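Local coordinates for TouB protein (Pseudomonas stutzeri, PDB 2INC), which is probably the small ubiquitin-like subunit of the toluene/o-xylene monooxygenase hydroxylase, a multicomponent enzyme thought to oxidise aromatic substrates, at residues C32-S36 with I37-V41; G70-P73 with T74-L77. All blocks are in the same frame, centred on the assembly; numbering follows the deposited sequence.

Interaction 1. Residues C32-S36 with I37-V41; sequences CAYHS and INRRV
Where helix 25-33 of this ubiquitin-like fold runs out, the chain turns on itself and two backbone carbonyls take in the residues that follow. Ala33 O still accepts from Ile37 N at 2.8 Å, in helical i to i+4 spacing, and Ile37 CG1 packs on Ala33 CB. Three residues on, Ser36 O is gripped by three successive amides, those of Arg39, Arg40 and Val41. Arg40 N lies in the plane of that carbonyl, while Arg39 N and Val41 N come in from opposite faces, Val41 N 2.9 Å from Ser36 O.

Arg39 reaches back across the turn with its chain extended from CG to NE (chi2 -178°), which carries CD past His35 O and sets NE 3.0 Å from Tyr34 O, in the guanidinium plane. Arg39 NH2 then sits 3.9 Å from Tyr34 CE2, the ring and guanidinium planes 54° apart. An acidic side chain on the chain of another protein pairs with the same NH2. Cut back to an alanine, this residue would no longer supply the NE donor, and Tyr34 O and the neighbouring acid would probably each lose a partner.

The Arg40 chain, bent at chi3, brings its guanidinium near His35 O, while NH1 is held by a salt bridge to Asp11, which also binds Ser36 OG. A water donates to His35 O at 2.9 Å.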
loop_
_atom_site.group_PDB
_atom_site.type_symbol
_atom_site.label_atom_id
_atom_site.label_comp_id
_atom_site.label_asym_id
_atom_site.label_seq_id
_atom_site.Cartn_x
_atom_site.Cartn_y
_atom_site.Cartn_z
ATOM N N CYS C 32 28.248 31.402 41.764
ATOM C CA CYS C 32 27.234 31.545 40.716
ATOM C C CYS C 32 27.810 31.980 39.366
ATOM O O CYS C 32 27.547 31.341 38.328
ATOM C CB CYS C 32 26.170 32.536 41.178
ATOM S SG CYS C 32 25.268 31.887 42.619
ATOM N N ALA C 33 28.614 33.058 39.375
ATOM C CA ALA C 33 29.200 33.622 38.166
ATOM C C ALA C 33 29.857 32.551 37.334
ATOM O O ALA C 33 29.793 32.598 36.114
ATOM C CB ALA C 33 30.255 34.716 38.531
ATOM N N TYR C 34 30.472 31.582 38.001
ATOM C CA TYR C 34 31.177 30.500 37.352
ATOM C C TYR C 34 30.296 29.747 36.315
ATOM O O TYR C 34 30.796 29.180 35.336
ATOM C CB TYR C 34 31.677 29.538 38.434
ATOM C CG TYR C 34 32.392 28.341 37.886
ATOM C CD1 TYR C 34 33.759 28.382 37.636
ATOM C CD2 TYR C 34 31.712 27.168 37.591
ATOM C CE1 TYR C 34 34.430 27.279 37.113
ATOM C CE2 TYR C 34 32.381 26.058 37.050
ATOM C CZ TYR C 34 33.735 26.128 36.829
ATOM O OH TYR C 34 34.411 25.045 36.306
ATOM N N HIS C 35 28.989 29.719 36.566
ATOM C CA HIS C 35 28.059 28.939 35.744
ATOM C C HIS C 35 27.341 29.810 34.722
ATOM O O HIS C 35 26.476 29.303 33.992
ATOM C CB HIS C 35 27.050 28.196 36.630
ATOM C CG HIS C 35 27.672 27.114 37.454
ATOM N ND1 HIS C 35 28.176 25.948 36.908
ATOM C CD2 HIS C 35 27.914 27.040 38.784
ATOM C CE1 HIS C 35 28.704 25.206 37.868
ATOM N NE2 HIS C 35 28.558 25.846 39.015
ATOM N N SER C 36 27.701 31.095 34.633
ATOM C CA SER C 36 26.996 32.035 33.748
ATOM C C SER C 36 27.918 32.985 32.991
ATOM O O SER C 36 27.826 33.073 31.761
ATOM C CB SER C 36 25.983 32.844 34.531
ATOM O OG SER C 36 25.048 31.971 35.181
ATOM N N ILE C 37 28.807 33.689 33.718
ATOM C CA ILE C 37 29.731 34.659 33.080
ATOM C C ILE C 37 30.674 33.893 32.150
ATOM O O ILE C 37 31.222 32.836 32.542
ATOM C CB ILE C 37 30.530 35.518 34.123
ATOM C CG1 ILE C 37 29.604 36.366 35.019
ATOM C CG2 ILE C 37 31.674 36.382 33.424
ATOM C CD1 ILE C 37 28.907 37.541 34.330
ATOM N N ASN C 38 30.859 34.408 30.926
ATOM C CA ASN C 38 31.682 33.709 29.938
ATOM C C ASN C 38 31.106 32.354 29.477
ATOM O O ASN C 38 31.799 31.576 28.807
ATOM C CB ASN C 38 33.121 33.509 30.448
ATOM C CG ASN C 38 33.905 34.803 30.444
ATOM O OD1 ASN C 38 33.842 35.581 29.465
ATOM N ND2 ASN C 38 34.606 35.074 31.550
ATOM N N ARG C 39 29.844 32.107 29.832
ATOM C CA ARG C 39 29.134 30.942 29.331
ATOM C C ARG C 39 28.173 31.189 28.149
ATOM O O ARG C 39 28.381 30.543 27.151
ATOM C CB ARG C 39 28.640 30.014 30.466
ATOM C CG ARG C 39 29.789 29.132 31.057
ATOM C CD ARG C 39 29.285 28.166 32.157
ATOM N NE ARG C 39 30.389 27.524 32.865
ATOM C CZ ARG C 39 30.920 26.353 32.518
ATOM N NH1 ARG C 39 30.462 25.696 31.470
ATOM N NH2 ARG C 39 31.928 25.840 33.212
ATOM N N ARG C 40 27.259 31.915 28.781
ATOM C CA ARG C 40 26.289 32.758 28.450
ATOM C C ARG C 40 26.083 34.208 28.870
ATOM O O ARG C 40 25.175 34.708 28.411
ATOM C CB ARG C 40 25.052 32.075 28.765
ATOM C CG ARG C 40 24.940 30.850 28.255
ATOM C CD ARG C 40 23.737 30.064 28.824
ATOM N NE ARG C 40 24.268 28.902 29.407
ATOM C CZ ARG C 40 24.306 28.569 30.638
ATOM N NH1 ARG C 40 23.694 29.181 31.591
ATOM N NH2 ARG C 40 24.827 27.518 30.783
ATOM N N VAL C 41 26.846 34.887 29.695
ATOM C CA VAL C 41 26.681 36.301 29.977
ATOM C C VAL C 41 28.095 36.892 29.846
ATOM O O VAL C 41 29.086 36.234 30.240
ATOM C CB VAL C 41 26.137 36.505 31.407
ATOM C CG1 VAL C 41 25.898 37.978 31.665
ATOM C CG2 VAL C 41 24.841 35.710 31.613
HETATM O O HOH W 1 25.916 26.685 32.889
#

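Interaction 2. Residues G70-P73 with T74-L77; sequences GLRP and TETL
The charged pair Arg72 and Glu75 carries most of this contact. Arg72 grips the carboxylate side-on with two nitrogens, NE to OE1 of Glu75 at 3.1 Å and NH2 to OE2 of Glu75 at 3.0 Å. The two planes are nearly parallel, 12° apart, but the groups do not share one plane: each donor meets its oxygen on the syn side, 33° out of the carboxylate plane. A bend at chi3 turns the guanidinium across to the carboxylate instead of letting the arginine run straight out. The same NH2 also makes a salt bridge to Glu55, and NH1 makes one to an acidic side chain of another protein's chain, so several carboxylates would be expected to balance the arginine's charge.

Hydrogen bonds to the backbone tie the same two residues again. Glu75 OE1 takes the Arg72 amide on its anti lone pair, N to OE1 2.9 Å, and thus holds main chain and side chain of one arginine at once. The bend at chi2 of Glu75 (90°) swings the carboxylate back to this place. In return, Glu75 N donates to Arg72 O at 2.8 Å, closing a type II beta turn from Arg72 to Glu75, with Pro73 and Thr74 at its corners. The turn leads straight into strand 76-82, a central strand of the mixed sheet of this ubiquitin-like fold, running parallel to strand 2-8.

The apolar part is small: Leu71 CD2 meets Leu77 CD2 at 4.0 Å, the two side chains crossing at about a right angle, and it also lies 4.2 Å from Glu75 CG. Phe60 touches both leucines, and Leu71 reaches Phe2 and Ile4 as well.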
loop_
_atom_site.group_PDB
_atom_site.type_symbol
_atom_site.label_atom_id
_atom_site.label_comp_id
_atom_site.label_asym_id
_atom_site.label_seq_id
_atom_site.Cartn_x
_atom_site.Cartn_y
_atom_site.Cartn_z
ATOM N N GLY C 70 19.207 33.480 56.463
ATOM C CA GLY C 70 17.835 32.989 56.696
ATOM C C GLY C 70 17.239 32.393 55.418
ATOM O O GLY C 70 16.077 32.610 55.087
ATOM N N LEU C 71 18.058 31.639 54.700
ATOM C CA LEU C 71 17.651 31.053 53.436
ATOM C C LEU C 71 17.018 29.701 53.704
ATOM O O LEU C 71 17.489 28.937 54.574
ATOM C CB LEU C 71 18.870 30.878 52.529
ATOM C CG LEU C 71 19.707 32.117 52.162
ATOM C CD1 LEU C 71 20.874 31.671 51.257
ATOM C CD2 LEU C 71 18.886 33.275 51.555
ATOM N N ARG C 72 15.978 29.379 52.936
ATOM C CA ARG C 72 15.499 27.987 52.857
ATOM C C ARG C 72 16.383 27.225 51.897
ATOM O O ARG C 72 16.783 27.769 50.869
ATOM C CB ARG C 72 14.054 27.956 52.370
ATOM C CG ARG C 72 13.118 28.670 53.340
ATOM C CD ARG C 72 11.774 29.001 52.730
ATOM N NE ARG C 72 11.894 29.851 51.566
ATOM C CZ ARG C 72 10.866 30.499 51.009
ATOM N NH1 ARG C 72 9.637 30.403 51.522
ATOM N NH2 ARG C 72 11.071 31.238 49.928
ATOM N N PRO C 73 16.677 25.951 52.202
ATOM C CA PRO C 73 17.438 25.167 51.231
ATOM C C PRO C 73 16.807 25.319 49.841
ATOM O O PRO C 73 15.555 25.233 49.680
ATOM C CB PRO C 73 17.304 23.726 51.754
ATOM C CG PRO C 73 17.090 23.893 53.244
ATOM C CD PRO C 73 16.310 25.182 53.398
ATOM N N THR C 74 17.646 25.627 48.861
ATOM C CA THR C 74 17.194 25.600 47.502
ATOM C C THR C 74 16.510 26.951 47.165
ATOM O O THR C 74 16.017 27.138 46.059
ATOM C CB THR C 74 16.291 24.299 47.407
ATOM O OG1 THR C 74 17.015 23.226 46.769
ATOM C CG2 THR C 74 14.977 24.532 46.870
ATOM N N GLU C 75 16.526 27.894 48.109
ATOM C CA GLU C 75 16.061 29.276 47.885
ATOM C C GLU C 75 16.624 29.826 46.584
ATOM O O GLU C 75 17.808 29.582 46.235
ATOM C CB GLU C 75 16.580 30.162 49.030
ATOM C CG GLU C 75 16.019 31.543 49.030
ATOM C CD GLU C 75 14.748 31.621 49.850
ATOM O OE1 GLU C 75 14.707 31.018 50.963
ATOM O OE2 GLU C 75 13.809 32.300 49.385
ATOM N N THR C 76 15.792 30.570 45.842
ATOM C CA THR C 76 16.283 31.221 44.634
ATOM C C THR C 76 16.809 32.609 44.964
ATOM O O THR C 76 16.122 33.427 45.603
ATOM C CB THR C 76 15.182 31.279 43.516
ATOM O OG1 THR C 76 14.787 29.919 43.232
ATOM C CG2 THR C 76 15.688 31.923 42.224
ATOM N N LEU C 77 17.985 32.874 44.419
ATOM C CA LEU C 77 18.696 34.151 44.601
ATOM C C LEU C 77 19.004 34.790 43.259
ATOM O O LEU C 77 19.577 34.134 42.373
ATOM C CB LEU C 77 20.016 33.881 45.341
ATOM C CG LEU C 77 19.927 33.239 46.712
ATOM C CD1 LEU C 77 21.333 32.943 47.249
ATOM C CD2 LEU C 77 19.096 34.080 47.678
#

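The two contacts sit on opposite sides of the chain's centre, their centres about 20 Å apart. Both are partly buried: interaction 1 includes the buried Ser36, Arg39 and Arg40 beside the exposed Tyr34, interaction 2 the buried Glu75 and Leu77 beside the exposed Pro73. Interaction 1 finishes the helix; interaction 2 starts strand 76-82. That strand nevertheless serves both ends, since Phe81 touches Ile37 of interaction 1 while Leu77 belongs to interaction 2, and strand 2-8 borders both. Their chemistry differs: residues 32-41 are held mainly by backbone carbonyls, whereas 70-77 combines an internal arginine-glutamate bridge with a small leucine contact. In each, an arginine also reaches an acidic side chain of another protein's chain.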